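Local structure of transcriptional regulator (Mesorhizobium loti, 3BHQ) at residues Ser34-Ala39 / Ala44-Val49. The protein is a putative TetR-family transcriptional regulator that probably binds DNA at a cis-regulatory region to control transcription. Sequence-based numbering, arbitrary orientation.
Sequences SMEEIA and ASKQTV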
loop_
_atom_site.group_PDB
_atom_site.type_symbol
_atom_site.label_atom_id
_atom_site.label_comp_id
_atom_site.label_asym_id
_atom_site.label_seq_id
_atom_site.Cartn_x
_atom_site.Cartn_y
_atom_site.Cartn_z
ATOM N N SER A 34 -4.231 -27.431 -3.530
ATOM C CA SER A 34 -3.209 -28.428 -3.360
ATOM C C SER A 34 -2.469 -28.698 -4.652
ATOM O O SER A 34 -2.922 -28.338 -5.743
ATOM C CB SER A 34 -3.847 -29.740 -2.887
ATOM O OG SER A 34 -4.740 -30.246 -3.862
HETATM N N MSE A 35 -1.333 -29.355 -4.512
HETATM C CA MSE A 35 -0.532 -29.753 -5.685
HETATM C C MSE A 35 -1.351 -30.632 -6.619
HETATM O O MSE A 35 -1.284 -30.477 -7.843
HETATM C CB MSE A 35 0.728 -30.491 -5.237
HETATM C CG MSE A 35 1.700 -29.615 -4.453
HETATM SE SE MSE A 35 2.728 -28.434 -5.604
HETATM C CE MSE A 35 4.120 -29.714 -6.050
ATOM N N GLU A 36 -2.150 -31.519 -6.036
ATOM C CA GLU A 36 -2.978 -32.451 -6.793
ATOM C C GLU A 36 -4.069 -31.715 -7.581
ATOM O O GLU A 36 -4.268 -31.975 -8.775
ATOM C CB GLU A 36 -3.573 -33.535 -5.857
ATOM C CG GLU A 36 -2.511 -34.487 -5.193
ATOM C CD GLU A 36 -1.651 -33.878 -4.045
ATOM O OE1 GLU A 36 -1.982 -32.787 -3.502
ATOM O OE2 GLU A 36 -0.620 -34.503 -3.694
ATOM N N GLU A 37 -4.745 -30.762 -6.941
ATOM C CA GLU A 37 -5.772 -29.962 -7.613
ATOM C C GLU A 37 -5.195 -29.066 -8.722
ATOM O O GLU A 37 -5.800 -28.898 -9.785
ATOM C CB GLU A 37 -6.564 -29.130 -6.588
ATOM C CG GLU A 37 -7.426 -30.030 -5.681
ATOM C CD GLU A 37 -7.926 -29.333 -4.436
ATOM O OE1 GLU A 37 -7.089 -29.002 -3.575
ATOM O OE2 GLU A 37 -9.153 -29.168 -4.291
ATOM N N ILE A 38 -4.020 -28.477 -8.462
ATOM C CA ILE A 38 -3.332 -27.654 -9.455
ATOM C C ILE A 38 -2.919 -28.499 -10.667
ATOM O O ILE A 38 -3.104 -28.075 -11.819
ATOM C CB ILE A 38 -2.120 -26.904 -8.835
ATOM C CG1 ILE A 38 -2.648 -25.820 -7.869
ATOM C CG2 ILE A 38 -1.260 -26.232 -9.928
ATOM C CD1 ILE A 38 -1.618 -25.286 -6.901
ATOM N N ALA A 39 -2.398 -29.702 -10.397
ATOM C CA ALA A 39 -2.016 -30.631 -11.467
ATOM C C ALA A 39 -3.211 -30.893 -12.372
ATOM O O ALA A 39 -3.119 -30.776 -13.602
ATOM C CB ALA A 39 -1.465 -31.974 -10.900
ATOM N N ALA A 44 -1.695 -31.661 -16.029
ATOM C CA ALA A 44 -0.395 -32.254 -15.799
ATOM C C ALA A 44 -0.545 -33.432 -14.829
ATOM O O ALA A 44 -1.493 -33.478 -14.036
ATOM C CB ALA A 44 0.553 -31.214 -15.205
ATOM N N SER A 45 0.405 -34.361 -14.879
ATOM C CA SER A 45 0.452 -35.423 -13.892
ATOM C C SER A 45 0.950 -34.836 -12.568
ATOM O O SER A 45 1.721 -33.861 -12.534
ATOM C CB SER A 45 1.370 -36.547 -14.335
ATOM O OG SER A 45 2.718 -36.124 -14.183
ATOM N N LYS A 46 0.520 -35.444 -11.463
ATOM C CA LYS A 46 0.958 -35.098 -10.105
ATOM C C LYS A 46 2.492 -35.201 -10.045
ATOM O O LYS A 46 3.162 -34.339 -9.478
ATOM C CB LYS A 46 0.282 -36.081 -9.114
ATOM C CG LYS A 46 0.721 -36.009 -7.669
ATOM C CD LYS A 46 -0.066 -37.008 -6.799
ATOM C CE LYS A 46 0.512 -37.024 -5.351
ATOM N NZ LYS A 46 -0.429 -37.501 -4.286
ATOM N N GLN A 47 3.017 -36.269 -10.633
ATOM C CA GLN A 47 4.480 -36.494 -10.716
ATOM C C GLN A 47 5.220 -35.313 -11.310
ATOM O O GLN A 47 6.191 -34.845 -10.729
ATOM C CB GLN A 47 4.799 -37.750 -11.513
ATOM C CG GLN A 47 4.784 -39.010 -10.647
ATOM C CD GLN A 47 6.081 -39.191 -9.945
ATOM O OE1 GLN A 47 6.203 -38.915 -8.751
ATOM N NE2 GLN A 47 7.094 -39.592 -10.708
ATOM N N THR A 48 4.744 -34.834 -12.467
ATOM C CA THR A 48 5.381 -33.666 -13.095
ATOM C C THR A 48 5.361 -32.432 -12.203
ATOM O O THR A 48 6.385 -31.758 -12.060
ATOM C CB THR A 48 4.720 -33.347 -14.433
ATOM O OG1 THR A 48 4.925 -34.443 -15.308
ATOM C CG2 THR A 48 5.254 -32.025 -15.012
ATOM N N VAL A 49 4.224 -32.129 -11.572
ATOM C CA VAL A 49 4.139 -30.954 -10.690
ATOM C C VAL A 49 5.132 -31.062 -9.500
ATOM O O VAL A 49 5.888 -30.128 -9.234
ATOM C CB VAL A 49 2.672 -30.663 -10.260
ATOM C CG1 VAL A 49 2.605 -29.420 -9.388
ATOM C CG2 VAL A 49 1.786 -30.496 -11.500
#
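Ala39 meets Val49 where the two short helices come together, its CB 3.6 Å from Val49 CG2 and 3.5 Å from Ala44 O. The small alanine suits this close approach: Ala39 CB lies 4.0 Å from Lys46 CA, where a longer side chain would probably run into the backbone of the second helix. With its CG1 anti to the backbone N (chi1 -178°), Val49 divides its branches: CG2 goes to Ala39, while CG1 faces Met35, a selenomethionine whose flexible chain bends at chi2 and chi3 and brings CE within 3.7 Å of CG1. At the more open edge, the fully extended Lys46 reaches across to Glu36, and its NZ forms a salt bridge with OE2 at 3.1 Å, approaching from the anti side and 19° out of the carboxylate plane. The same OE2 also hydrogen-bonds Tyr50 OH, so two partners grip one carboxylate oxygen. Replacing Glu36 by alanine is likely to leave the Lys46 ammonium without this countercharge and the Tyr50 hydroxyl without this partner. The connection between the helices is held by Ala44 N bonding to Ala39 O, nearly straight at 174°. Each helix starts with a serine N-cap, small enough for its hydroxyl to fold back: Ser34 OG accepts from Glu37 N, and Ser45 OG from Thr48 N at 3.0 Å. Farther out, Ile38 and Val49 pack on helix 9-28, and Met35 on Leu59 of helix 56-83. Helices 35-42 and 46-53, with the turn between them, make up the predicted DNA-binding helix-turn-helix, as in other TetR-family regulators.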